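Local coordinates for protein carboxylesterase (Ferroplasma acidiphilum, PDB 3WJ2) that probably hydrolyses carboxylic ester bonds, as an acid-adapted archaeal carboxylesterase with the alpha/beta-hydrolase fold, at residues C99-K104 and N295-V300; R68-N73 and G90-Y95; I277-G282 and D291-I296; A243-N248 and E258-K263. All coordinates share one frame; numbering follows the deposited sequence.

Contact 1. Residues C99-K104 and N295-V300; sequences CRFLAK and NIVKMV
The F101 ring reaches V297 with its edge: CG1 of V297 lies near the ring plane, 3.7 Å from F101 CE2. This orientation follows from a first torsion that sets CG anti to the backbone N (chi1 -176°), sending the ring out from helix 96-106 toward helix 291-303. K298 meets the same ring obliquely, through its aliphatic stem, with CG 3.6 Å from F101 CZ. The side chain of L102 crosses that of V297 at about a right angle, and its CD2 branch stands 3.6 Å from V297 CG1. One methyl group, V297 CG1, is therefore shared by a phenyl edge and a leucine branch. The contact is wholly apolar in its touching atoms, and it is modest in size, burying 154 Å² over both sides. The helix axes of the two segments stay 9.9 Å apart at closest approach and cross at -48°, a separation that this single layer of side chains spans. The charged end of K298 leads away to a salt bridge with D306 of the second subunit, so its stem packs within the chain while its tip serves the subunit interface. F101 also stacks with F287. Both helices cover the central sheet from here: L102 rests on I110 of strand 109-113, and V300 on I244 and V246 of strand 243-248.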
loop_
_atom_site.group_PDB
_atom_site.type_symbol
_atom_site.label_atom_id
_atom_site.label_comp_id
_atom_site.label_asym_id
_atom_site.label_seq_id
_atom_site.Cartn_x
_atom_site.Cartn_y
_atom_site.Cartn_z
ATOM N N CYS B 99 3.194 25.326 21.069
ATOM C CA CYS B 99 3.171 26.613 20.437
ATOM C C CYS B 99 4.432 27.442 20.637
ATOM O O CYS B 99 4.914 28.087 19.767
ATOM C CB CYS B 99 1.929 27.379 20.844
ATOM S SG CYS B 99 0.449 26.694 19.955
ATOM N N ARG B 100 4.948 27.369 21.883
ATOM C CA ARG B 100 6.287 27.917 22.111
ATOM C C ARG B 100 7.373 27.371 21.166
ATOM O O ARG B 100 8.116 28.145 20.601
ATOM C CB ARG B 100 6.701 27.650 23.570
ATOM C CG ARG B 100 5.927 28.564 24.597
ATOM C CD ARG B 100 6.237 27.923 25.917
ATOM N NE ARG B 100 5.723 28.732 27.030
ATOM C CZ ARG B 100 6.423 29.664 27.690
ATOM N NH1 ARG B 100 7.698 29.978 27.397
ATOM N NH2 ARG B 100 5.798 30.330 28.677
ATOM N N PHE B 101 7.388 26.046 20.972
ATOM C CA PHE B 101 8.320 25.459 20.057
ATOM C C PHE B 101 8.112 25.897 18.624
ATOM O O PHE B 101 9.063 26.219 17.948
ATOM C CB PHE B 101 8.198 23.924 20.203
ATOM C CG PHE B 101 9.198 23.156 19.346
ATOM C CD1 PHE B 101 10.563 23.145 19.703
ATOM C CD2 PHE B 101 8.814 22.467 18.206
ATOM C CE1 PHE B 101 11.487 22.424 18.982
ATOM C CE2 PHE B 101 9.767 21.771 17.443
ATOM C CZ PHE B 101 11.103 21.745 17.847
ATOM N N LEU B 102 6.851 25.955 18.182
ATOM C CA LEU B 102 6.674 26.542 16.866
ATOM C C LEU B 102 7.137 27.950 16.754
ATOM O O LEU B 102 7.618 28.315 15.718
ATOM C CB LEU B 102 5.189 26.554 16.496
ATOM C CG LEU B 102 4.506 25.204 16.338
ATOM C CD1 LEU B 102 2.953 25.439 15.928
ATOM C CD2 LEU B 102 5.151 24.327 15.292
ATOM N N ALA B 103 6.895 28.796 17.763
ATOM C CA ALA B 103 7.406 30.134 17.704
ATOM C C ALA B 103 8.938 30.243 17.656
ATOM O O ALA B 103 9.443 31.006 16.864
ATOM C CB ALA B 103 6.811 30.909 18.910
ATOM N N LYS B 104 9.587 29.385 18.451
ATOM C CA LYS B 104 11.048 29.416 18.532
ATOM C C LYS B 104 11.639 28.974 17.169
ATOM O O LYS B 104 12.511 29.630 16.591
ATOM C CB LYS B 104 11.528 28.579 19.663
ATOM C CG LYS B 104 13.073 28.649 19.839
ATOM C CD LYS B 104 13.541 29.018 21.312
ATOM C CE LYS B 104 14.102 30.453 21.502
ATOM N NZ LYS B 104 14.273 30.822 22.935
ATOM N N ASN B 295 11.987 16.656 14.508
ATOM C CA ASN B 295 12.643 17.098 13.291
ATOM C C ASN B 295 11.565 17.424 12.192
ATOM O O ASN B 295 11.794 18.381 11.457
ATOM C CB ASN B 295 13.565 16.049 12.787
ATOM C CG ASN B 295 14.851 16.057 13.545
ATOM O OD1 ASN B 295 15.339 14.970 13.949
ATOM N ND2 ASN B 295 15.388 17.210 13.769
ATOM N N ILE B 296 10.499 16.669 12.107
ATOM C CA ILE B 296 9.411 17.004 11.088
ATOM C C ILE B 296 8.806 18.330 11.429
ATOM O O ILE B 296 8.607 19.182 10.512
ATOM C CB ILE B 296 8.398 15.842 10.994
ATOM C CG1 ILE B 296 9.086 14.691 10.309
ATOM C CG2 ILE B 296 7.042 16.269 10.289
ATOM C CD1 ILE B 296 8.275 13.373 10.513
ATOM N N VAL B 297 8.487 18.559 12.716
ATOM C CA VAL B 297 7.935 19.854 13.086
ATOM C C VAL B 297 8.954 20.976 12.806
ATOM O O VAL B 297 8.594 22.035 12.313
ATOM C CB VAL B 297 7.521 19.859 14.590
ATOM C CG1 VAL B 297 7.075 21.332 14.987
ATOM C CG2 VAL B 297 6.445 18.861 14.865
ATOM N N LYS B 298 10.251 20.806 13.173
ATOM C CA LYS B 298 11.275 21.810 12.845
ATOM C C LYS B 298 11.379 22.124 11.335
ATOM O O LYS B 298 11.506 23.275 10.902
ATOM C CB LYS B 298 12.667 21.294 13.300
ATOM C CG LYS B 298 12.871 21.430 14.726
ATOM C CD LYS B 298 14.241 20.726 15.181
ATOM C CE LYS B 298 15.397 21.282 14.582
ATOM N NZ LYS B 298 16.482 20.720 15.485
ATOM N N MET B 299 11.271 21.046 10.498
ATOM C CA MET B 299 11.342 21.144 9.023
ATOM C C MET B 299 10.210 22.130 8.597
ATOM O O MET B 299 10.458 23.051 7.820
ATOM C CB MET B 299 11.123 19.755 8.361
ATOM C CG MET B 299 12.378 19.055 8.275
ATOM S SD MET B 299 11.747 17.372 7.597
ATOM C CE MET B 299 13.362 17.312 7.156
ATOM N N VAL B 300 9.024 21.877 9.026
ATOM C CA VAL B 300 7.866 22.690 8.630
ATOM C C VAL B 300 8.017 24.101 9.160
ATOM O O VAL B 300 7.875 25.083 8.422
ATOM C CB VAL B 300 6.581 22.026 9.108
ATOM C CG1 VAL B 300 5.421 22.968 8.853
ATOM C CG2 VAL B 300 6.369 20.686 8.309
#

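Contact 2. Residues R68-N73 and G90-Y95; sequences RMYDDN and GNIETY
A two-pronged salt bridge between R68 and E93, backed by apolar cover from I92, joins strand 63-71 to the loop that leads into helix 96-106. R68 grips the carboxylate end-on, one nitrogen to each oxygen. R68 NH2 donates to E93 OE2 at 2.8 Å, on the syn side, while NH1 of R68 reaches OE1 of E93 at 3.1 Å with a nearly straight N-H...O angle of 166°. The grip is not coplanar, because guanidinium and carboxylate planes stand 59° apart, and OE1 is approached from above the carboxylate plane. Over one face of the guanidinium, toward its rim, sits CG2 of I92, 3.6 Å from R68 NH1. E93 starts out away from the strand, and a bend at chi2 (-56°) brings its carboxylate back. Two further carboxylates engage the arginine, D55 at NE and D96 at NH1; three acids around one guanidinium would be expected to favour its charged form. A water adds a second link, donating to Y70 OH at 3.0 Å and to I92 O at 2.8 Å. Within the loop, N91 OD1 accepts from T94 N at 2.8 Å, an Asx motif. Y70 OH is bonded to D96, and its side chain packs on C99, R100 and A103 of helix 96-106, while I92 rests on S112 of strand 109-113, next to strand 63-71 in the sheet.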
loop_
_atom_site.group_PDB
_atom_site.type_symbol
_atom_site.label_atom_id
_atom_site.label_comp_id
_atom_site.label_asym_id
_atom_site.label_seq_id
_atom_site.Cartn_x
_atom_site.Cartn_y
_atom_site.Cartn_z
ATOM N N ARG B 68 -3.553 33.273 22.587
ATOM C CA ARG B 68 -2.216 33.578 23.128
ATOM C C ARG B 68 -1.256 33.782 21.997
ATOM O O ARG B 68 -1.092 32.868 21.137
ATOM C CB ARG B 68 -1.756 32.502 24.112
ATOM C CG ARG B 68 -0.375 32.745 24.663
ATOM C CD ARG B 68 -0.037 31.810 25.782
ATOM N NE ARG B 68 -0.902 32.033 26.976
ATOM C CZ ARG B 68 -1.118 31.188 27.994
ATOM N NH1 ARG B 68 -0.559 29.942 28.058
ATOM N NH2 ARG B 68 -1.957 31.583 28.978
ATOM N N MET B 69 -0.523 34.899 22.020
ATOM C CA MET B 69 0.441 35.248 21.023
ATOM C C MET B 69 1.876 34.993 21.528
ATOM O O MET B 69 2.203 35.307 22.689
ATOM C CB MET B 69 0.301 36.729 20.697
ATOM C CG MET B 69 1.104 37.192 19.591
ATOM S SD MET B 69 2.865 37.407 19.825
ATOM C CE MET B 69 3.180 38.516 21.284
ATOM N N TYR B 70 2.645 34.231 20.760
ATOM C CA TYR B 70 4.044 33.850 21.117
ATOM C C TYR B 70 4.920 34.466 20.093
ATOM O O TYR B 70 4.681 34.282 18.851
ATOM C CB TYR B 70 4.235 32.333 21.015
ATOM C CG TYR B 70 3.318 31.522 21.865
ATOM C CD1 TYR B 70 3.711 31.076 23.135
ATOM C CD2 TYR B 70 1.987 31.179 21.421
ATOM C CE1 TYR B 70 2.879 30.305 23.881
ATOM C CE2 TYR B 70 1.160 30.453 22.152
ATOM C CZ TYR B 70 1.576 29.960 23.420
ATOM O OH TYR B 70 0.767 29.162 24.175
ATOM N N ASP B 71 5.986 35.194 20.487
ATOM C CA ASP B 71 6.773 35.859 19.470
ATOM C C ASP B 71 8.198 35.906 20.014
ATOM O O ASP B 71 8.427 36.543 21.061
ATOM C CB ASP B 71 6.273 37.299 19.285
ATOM C CG ASP B 71 7.001 38.059 18.209
ATOM O OD1 ASP B 71 7.844 37.467 17.491
ATOM O OD2 ASP B 71 6.689 39.294 18.074
ATOM N N ASP B 72 9.069 35.117 19.410
ATOM C CA ASP B 72 10.474 35.092 19.880
ATOM C C ASP B 72 11.369 36.019 19.099
ATOM O O ASP B 72 12.612 35.922 19.208
ATOM C CB ASP B 72 11.010 33.667 19.707
ATOM C CG ASP B 72 12.184 33.333 20.674
ATOM O OD1 ASP B 72 12.187 33.763 21.837
ATOM O OD2 ASP B 72 13.095 32.577 20.231
ATOM N N ASN B 73 10.841 36.831 18.210
ATOM C CA ASN B 73 11.695 37.435 17.159
ATOM C C ASN B 73 11.202 38.817 16.695
ATOM O O ASN B 73 11.512 39.233 15.588
ATOM C CB ASN B 73 11.788 36.390 15.989
ATOM C CG ASN B 73 12.884 36.674 14.975
ATOM O OD1 ASN B 73 13.895 37.376 15.268
ATOM N ND2 ASN B 73 12.705 36.121 13.743
ATOM N N GLY B 90 -8.480 19.798 24.319
ATOM C CA GLY B 90 -7.340 20.662 24.079
ATOM C C GLY B 90 -7.683 22.132 24.391
ATOM O O GLY B 90 -8.841 22.517 24.336
ATOM N N ASN B 91 -6.648 22.920 24.658
ATOM C CA ASN B 91 -6.789 24.352 24.948
ATOM C C ASN B 91 -5.413 25.000 24.907
ATOM O O ASN B 91 -4.381 24.398 24.561
ATOM C CB ASN B 91 -7.543 24.566 26.305
ATOM C CG ASN B 91 -6.809 23.962 27.463
ATOM O OD1 ASN B 91 -5.591 24.077 27.599
ATOM N ND2 ASN B 91 -7.570 23.276 28.309
ATOM N N ILE B 92 -5.394 26.316 25.122
ATOM C CA ILE B 92 -4.189 27.026 25.048
ATOM C C ILE B 92 -3.120 26.456 26.007
ATOM O O ILE B 92 -1.970 26.361 25.660
ATOM C CB ILE B 92 -4.464 28.533 25.319
ATOM C CG1 ILE B 92 -4.981 29.183 24.051
ATOM C CG2 ILE B 92 -3.170 29.213 25.667
ATOM C CD1 ILE B 92 -5.635 30.568 24.242
ATOM N N GLU B 93 -3.532 26.121 27.221
ATOM C CA GLU B 93 -2.564 25.622 28.165
ATOM C C GLU B 93 -2.027 24.281 27.760
ATOM O O GLU B 93 -0.790 24.133 27.870
ATOM C CB GLU B 93 -3.121 25.519 29.618
ATOM C CG GLU B 93 -3.602 26.910 30.178
ATOM C CD GLU B 93 -2.568 28.039 30.161
ATOM O OE1 GLU B 93 -1.345 27.820 30.105
ATOM O OE2 GLU B 93 -3.027 29.209 30.120
ATOM N N THR B 94 -2.870 23.380 27.199
ATOM C CA THR B 94 -2.292 22.066 26.905
ATOM C C THR B 94 -1.350 22.154 25.664
ATOM O O THR B 94 -0.470 21.298 25.467
ATOM C CB THR B 94 -3.289 20.983 26.704
ATOM O OG1 THR B 94 -4.094 21.249 25.515
ATOM C CG2 THR B 94 -4.292 20.881 27.840
ATOM N N TYR B 95 -1.607 23.173 24.810
ATOM C CA TYR B 95 -0.766 23.393 23.661
ATOM C C TYR B 95 0.379 24.329 23.924
ATOM O O TYR B 95 1.094 24.600 23.001
ATOM C CB TYR B 95 -1.679 23.932 22.414
ATOM C CG TYR B 95 -2.213 22.678 21.682
ATOM C CD1 TYR B 95 -3.154 21.863 22.267
ATOM C CD2 TYR B 95 -1.719 22.382 20.372
ATOM C CE1 TYR B 95 -3.632 20.641 21.574
ATOM C CE2 TYR B 95 -2.214 21.245 19.748
ATOM C CZ TYR B 95 -3.087 20.397 20.331
ATOM O OH TYR B 95 -3.516 19.266 19.690
HETATM O O HOH W 1 -1.283 27.312 23.113
#

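Contact 3. Residues I277-G282 and D291-I296; sequences IGMIHG and DGARNI
M279 gives up the most surface here, 67 Å², and its side chain lies against three residues of helix 291-303. Its first torsion (chi1 -58°) sets CG anti to the carbonyl carbon and near I296, with M279 CG 3.9 Å from I296 CD1; the two side chains slide past each other in opposite directions. Two successive bends, at chi2 (-74°) and chi3 (116°), then bring the sulfur to A293 and the terminal methyl to G292. M279 SD lies 3.8 Å from A293 CB. At G292 the helix offers bare main chain, and the methyl lies against it, with M279 CE 4.2 Å from G292 C. I296 buries 30 Å² and A293 22 Å². The contact joins the last strand and the last helix of the alpha/beta-hydrolase fold. M279 lies in the weakly bonded end of the broken strand 271-280, just past a corner in the chain; this strand forms one border of the sheet within the chain, and helix 291-303 packs beside it. A loop leads from the strand end to the helix. M279 also touches N248 of the adjoining strand 243-248, and CG2 of I296 packs on V246 of that strand. The second subunit approaches from outside: its V272 packs on I296, and its R270 forms a salt bridge with D291.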
loop_
_atom_site.group_PDB
_atom_site.type_symbol
_atom_site.label_atom_id
_atom_site.label_comp_id
_atom_site.label_asym_id
_atom_site.label_seq_id
_atom_site.Cartn_x
_atom_site.Cartn_y
_atom_site.Cartn_z
ATOM N N ILE B 277 7.692 8.896 8.092
ATOM C CA ILE B 277 7.874 7.417 8.126
ATOM C C ILE B 277 7.936 6.991 9.603
ATOM O O ILE B 277 8.653 7.594 10.412
ATOM C CB ILE B 277 9.094 7.074 7.327
ATOM C CG1 ILE B 277 8.763 7.318 5.830
ATOM C CG2 ILE B 277 9.402 5.522 7.480
ATOM C CD1 ILE B 277 10.066 7.482 5.007
ATOM N N GLY B 278 7.137 6.002 9.931
ATOM C CA GLY B 278 7.077 5.525 11.334
ATOM C C GLY B 278 6.279 6.377 12.265
ATOM O O GLY B 278 6.230 6.076 13.483
ATOM N N MET B 279 5.677 7.481 11.823
ATOM C CA MET B 279 4.951 8.332 12.758
ATOM C C MET B 279 3.471 7.923 12.949
ATOM O O MET B 279 2.901 7.177 12.119
ATOM C CB MET B 279 4.920 9.778 12.197
ATOM C CG MET B 279 6.313 10.345 11.970
ATOM S SD MET B 279 7.019 10.738 13.662
ATOM C CE MET B 279 8.409 9.602 13.713
ATOM N N ILE B 280 2.873 8.352 14.092
ATOM C CA ILE B 280 1.488 8.037 14.429
ATOM C C ILE B 280 0.692 9.363 14.592
ATOM O O ILE B 280 1.285 10.477 14.590
ATOM C CB ILE B 280 1.380 7.240 15.774
ATOM C CG1 ILE B 280 2.067 8.041 16.887
ATOM C CG2 ILE B 280 1.938 5.826 15.546
ATOM C CD1 ILE B 280 1.592 7.409 18.247
ATOM N N HIS B 281 -0.632 9.288 14.706
ATOM C CA HIS B 281 -1.436 10.504 14.909
ATOM C C HIS B 281 -0.993 11.211 16.175
ATOM O O HIS B 281 -0.606 10.553 17.150
ATOM C CB HIS B 281 -2.922 10.174 15.012
ATOM C CG HIS B 281 -3.786 11.371 14.684
ATOM N ND1 HIS B 281 -4.424 12.184 15.622
ATOM C CD2 HIS B 281 -4.103 11.870 13.477
ATOM C CE1 HIS B 281 -5.098 13.110 14.986
ATOM N NE2 HIS B 281 -4.948 12.948 13.695
ATOM N N GLY B 282 -0.854 12.519 16.108
ATOM C CA GLY B 282 -0.433 13.272 17.295
ATOM C C GLY B 282 1.048 13.472 17.265
ATOM O O GLY B 282 1.573 14.102 18.171
ATOM N N ASP B 291 12.317 12.230 18.547
ATOM C CA ASP B 291 13.195 13.090 17.885
ATOM C C ASP B 291 12.766 13.171 16.389
ATOM O O ASP B 291 12.964 14.221 15.753
ATOM C CB ASP B 291 14.678 12.667 17.993
ATOM C CG ASP B 291 15.593 13.782 17.502
ATOM O OD1 ASP B 291 15.576 14.904 18.102
ATOM O OD2 ASP B 291 16.280 13.602 16.475
ATOM N N GLY B 292 12.366 12.038 15.827
ATOM C CA GLY B 292 11.876 12.080 14.416
ATOM C C GLY B 292 10.723 13.083 14.309
ATOM O O GLY B 292 10.759 13.908 13.336
ATOM N N ALA B 293 9.736 12.985 15.189
ATOM C CA ALA B 293 8.591 13.933 15.151
ATOM C C ALA B 293 9.093 15.370 15.335
ATOM O O ALA B 293 8.705 16.306 14.658
ATOM C CB ALA B 293 7.575 13.570 16.125
ATOM N N ARG B 294 9.958 15.599 16.343
ATOM C CA ARG B 294 10.570 16.916 16.505
ATOM C C ARG B 294 11.210 17.459 15.237
ATOM O O ARG B 294 11.063 18.657 14.920
ATOM C CB ARG B 294 11.651 16.802 17.644
ATOM C CG ARG B 294 12.173 18.150 18.059
ATOM C CD ARG B 294 13.205 17.775 19.223
ATOM N NE ARG B 294 13.486 19.057 19.880
ATOM C CZ ARG B 294 12.888 19.488 21.008
ATOM N NH1 ARG B 294 12.027 18.744 21.709
ATOM N NH2 ARG B 294 13.225 20.671 21.481
ATOM N N ASN B 295 11.987 16.656 14.508
ATOM C CA ASN B 295 12.643 17.098 13.291
ATOM C C ASN B 295 11.565 17.424 12.192
ATOM O O ASN B 295 11.794 18.381 11.457
ATOM C CB ASN B 295 13.565 16.049 12.787
ATOM C CG ASN B 295 14.851 16.057 13.545
ATOM O OD1 ASN B 295 15.339 14.970 13.949
ATOM N ND2 ASN B 295 15.388 17.210 13.769
ATOM N N ILE B 296 10.499 16.669 12.107
ATOM C CA ILE B 296 9.411 17.004 11.088
ATOM C C ILE B 296 8.806 18.330 11.429
ATOM O O ILE B 296 8.607 19.182 10.512
ATOM C CB ILE B 296 8.398 15.842 10.994
ATOM C CG1 ILE B 296 9.086 14.691 10.309
ATOM C CG2 ILE B 296 7.042 16.269 10.289
ATOM C CD1 ILE B 296 8.275 13.373 10.513
#

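Contact 4. Residues A243-N248 and E258-K263; sequences AIMVTN and ETYVKK
The Y260 ring is approached obliquely by the methyl of M245, with M245 CE 3.8 Å from Y260 CD2; the two side chains cross at about a right angle. The other flat group is the carboxylate of E258, which is met across the contact at OE2. T247 OG1 donates to E258 OE2 (2.9 Å), which receives it on its anti lone pair, away from the other carboxylate oxygen. That hydroxyl stands between the backbone N and the carbonyl carbon (chi1 73°), while the CG2 methyl of T247 packs 3.7 Å from E258 CG. E258 OE2 has a stronger partner in R275 of strand 271-280, whose salt bridge probably helps to keep the carboxylate ionised within this buried setting. M245 buries 71 Å², the most of any residue here. Its CB lies 3.4 Å from V261 CG2, tighter than usual van der Waals contact, and its CG follows at 3.5 Å from the same V261 CG2. Bends at chi2 and chi3 then carry CE round to Y260. The strand and helix segments run nearly antiparallel, at 157°, with axes 9.2 Å apart. This is the first half of a beta-alpha-beta crossover: helix 254-266 covers one face of strand 243-248 before the chain returns in strand 271-280, its parallel neighbour, and helix 291-303 packs on the other face through I244 and V246.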
loop_
_atom_site.group_PDB
_atom_site.type_symbol
_atom_site.label_atom_id
_atom_site.label_comp_id
_atom_site.label_asym_id
_atom_site.label_seq_id
_atom_site.Cartn_x
_atom_site.Cartn_y
_atom_site.Cartn_z
ATOM N N ALA B 243 -0.171 25.365 0.380
ATOM C CA ALA B 243 -0.389 24.447 1.491
ATOM C C ALA B 243 0.928 23.721 1.831
ATOM O O ALA B 243 1.792 23.420 0.939
ATOM C CB ALA B 243 -1.418 23.401 1.156
ATOM N N ILE B 244 1.050 23.434 3.149
ATOM C CA ILE B 244 2.019 22.408 3.622
ATOM C C ILE B 244 1.152 21.357 4.319
ATOM O O ILE B 244 0.385 21.684 5.253
ATOM C CB ILE B 244 3.000 22.978 4.597
ATOM C CG1 ILE B 244 3.773 24.159 3.985
ATOM C CG2 ILE B 244 3.953 21.873 5.141
ATOM C CD1 ILE B 244 4.656 24.970 5.081
ATOM N N MET B 245 1.316 20.075 3.918
ATOM C CA MET B 245 0.517 18.962 4.457
ATOM C C MET B 245 1.487 17.970 5.047
ATOM O O MET B 245 2.447 17.570 4.407
ATOM C CB MET B 245 -0.310 18.211 3.385
ATOM C CG MET B 245 -0.968 16.953 3.917
ATOM S SD MET B 245 -2.432 17.336 4.955
ATOM C CE MET B 245 -3.696 17.810 3.680
ATOM N N VAL B 246 1.233 17.639 6.335
ATOM C CA VAL B 246 2.065 16.567 6.972
ATOM C C VAL B 246 1.108 15.469 7.337
ATOM O O VAL B 246 0.111 15.637 8.016
ATOM C CB VAL B 246 2.669 17.143 8.300
ATOM C CG1 VAL B 246 3.466 16.026 9.002
ATOM C CG2 VAL B 246 3.593 18.390 7.941
ATOM N N THR B 247 1.423 14.258 6.874
ATOM C CA THR B 247 0.660 13.067 7.278
ATOM C C THR B 247 1.629 12.116 7.981
ATOM O O THR B 247 2.856 12.300 7.999
ATOM C CB THR B 247 0.129 12.310 5.968
ATOM O OG1 THR B 247 1.234 11.673 5.328
ATOM C CG2 THR B 247 -0.452 13.360 5.013
ATOM N N ASN B 248 0.994 11.155 8.653
ATOM C CA ASN B 248 1.812 10.164 9.431
ATOM C C ASN B 248 1.584 8.784 8.803
ATOM O O ASN B 248 0.450 8.437 8.491
ATOM C CB ASN B 248 1.226 10.083 10.841
ATOM C CG ASN B 248 1.242 11.461 11.533
ATOM O OD1 ASN B 248 2.297 12.034 11.728
ATOM N ND2 ASN B 248 0.085 11.939 11.900
ATOM N N GLU B 258 -3.562 12.519 2.048
ATOM C CA GLU B 258 -2.625 12.404 0.930
ATOM C C GLU B 258 -3.475 12.634 -0.338
ATOM O O GLU B 258 -2.963 13.351 -1.235
ATOM C CB GLU B 258 -1.955 11.024 0.937
ATOM C CG GLU B 258 -1.054 10.969 2.250
ATOM C CD GLU B 258 -0.094 9.808 2.273
ATOM O OE1 GLU B 258 -0.164 8.841 1.406
ATOM O OE2 GLU B 258 0.752 9.792 3.186
ATOM N N THR B 259 -4.740 12.258 -0.288
ATOM C CA THR B 259 -5.634 12.616 -1.467
ATOM C C THR B 259 -5.834 14.111 -1.542
ATOM O O THR B 259 -5.702 14.727 -2.615
ATOM C CB THR B 259 -6.983 11.967 -1.306
ATOM O OG1 THR B 259 -6.810 10.520 -1.384
ATOM C CG2 THR B 259 -8.057 12.484 -2.287
ATOM N N TYR B 260 -5.991 14.779 -0.379
ATOM C CA TYR B 260 -6.185 16.208 -0.408
ATOM C C TYR B 260 -5.033 16.963 -1.030
ATOM O O TYR B 260 -5.243 17.925 -1.802
ATOM C CB TYR B 260 -6.494 16.712 1.031
ATOM C CG TYR B 260 -7.120 18.106 1.113
ATOM C CD1 TYR B 260 -8.461 18.221 0.780
ATOM C CD2 TYR B 260 -6.433 19.232 1.506
ATOM C CE1 TYR B 260 -9.153 19.470 0.915
ATOM C CE2 TYR B 260 -7.098 20.486 1.597
ATOM C CZ TYR B 260 -8.454 20.565 1.242
ATOM O OH TYR B 260 -9.123 21.762 1.389
ATOM N N VAL B 261 -3.770 16.652 -0.678
ATOM C CA VAL B 261 -2.626 17.257 -1.337
ATOM C C VAL B 261 -2.672 17.150 -2.875
ATOM O O VAL B 261 -2.376 18.125 -3.570
ATOM C CB VAL B 261 -1.247 16.509 -0.905
ATOM C CG1 VAL B 261 -0.022 16.991 -1.849
ATOM C CG2 VAL B 261 -1.010 16.867 0.391
ATOM N N LYS B 262 -2.990 15.940 -3.304
ATOM C CA LYS B 262 -3.066 15.652 -4.750
ATOM C C LYS B 262 -4.155 16.450 -5.399
ATOM O O LYS B 262 -3.910 16.994 -6.490
ATOM C CB LYS B 262 -3.260 14.212 -4.989
ATOM C CG LYS B 262 -2.002 13.321 -4.515
ATOM C CD LYS B 262 -2.274 11.864 -4.418
ATOM C CE LYS B 262 -0.854 11.146 -4.167
ATOM N NZ LYS B 262 -1.086 9.743 -3.968
ATOM N N LYS B 263 -5.293 16.579 -4.736
ATOM C CA LYS B 263 -6.383 17.431 -5.306
ATOM C C LYS B 263 -5.982 18.873 -5.409
ATOM O O LYS B 263 -6.358 19.602 -6.324
ATOM C CB LYS B 263 -7.695 17.300 -4.502
ATOM C CG LYS B 263 -8.300 15.861 -4.494
ATOM C CD LYS B 263 -8.640 15.565 -5.952
ATOM C CE LYS B 263 -9.959 16.367 -6.316
ATOM N NZ LYS B 263 -10.254 16.155 -7.845
#

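Overall arrangement
From the N terminus, contact 2 comes first: it closes a short loop between strand 63-71 and the segment before helix 96-106. Contact 1 then opens on that helix and reaches the C-terminal helix 291-303, spanning most of the remaining chain. Within this long span lies contact 4, which closes the turn from strand 243-248 to helix 254-266. Contact 3 follows it in series and ends on the same helix as contact 1, sharing N295 and I296. Strand 63-71 packs on helix 96-106, joining contacts 2 and 1. Helix 291-303 lies on strand 243-248, linking contact 4 to contacts 1 and 3. Contacts 2 and 4 lie 25 Å apart between centres, on opposite sides of the chain's centre.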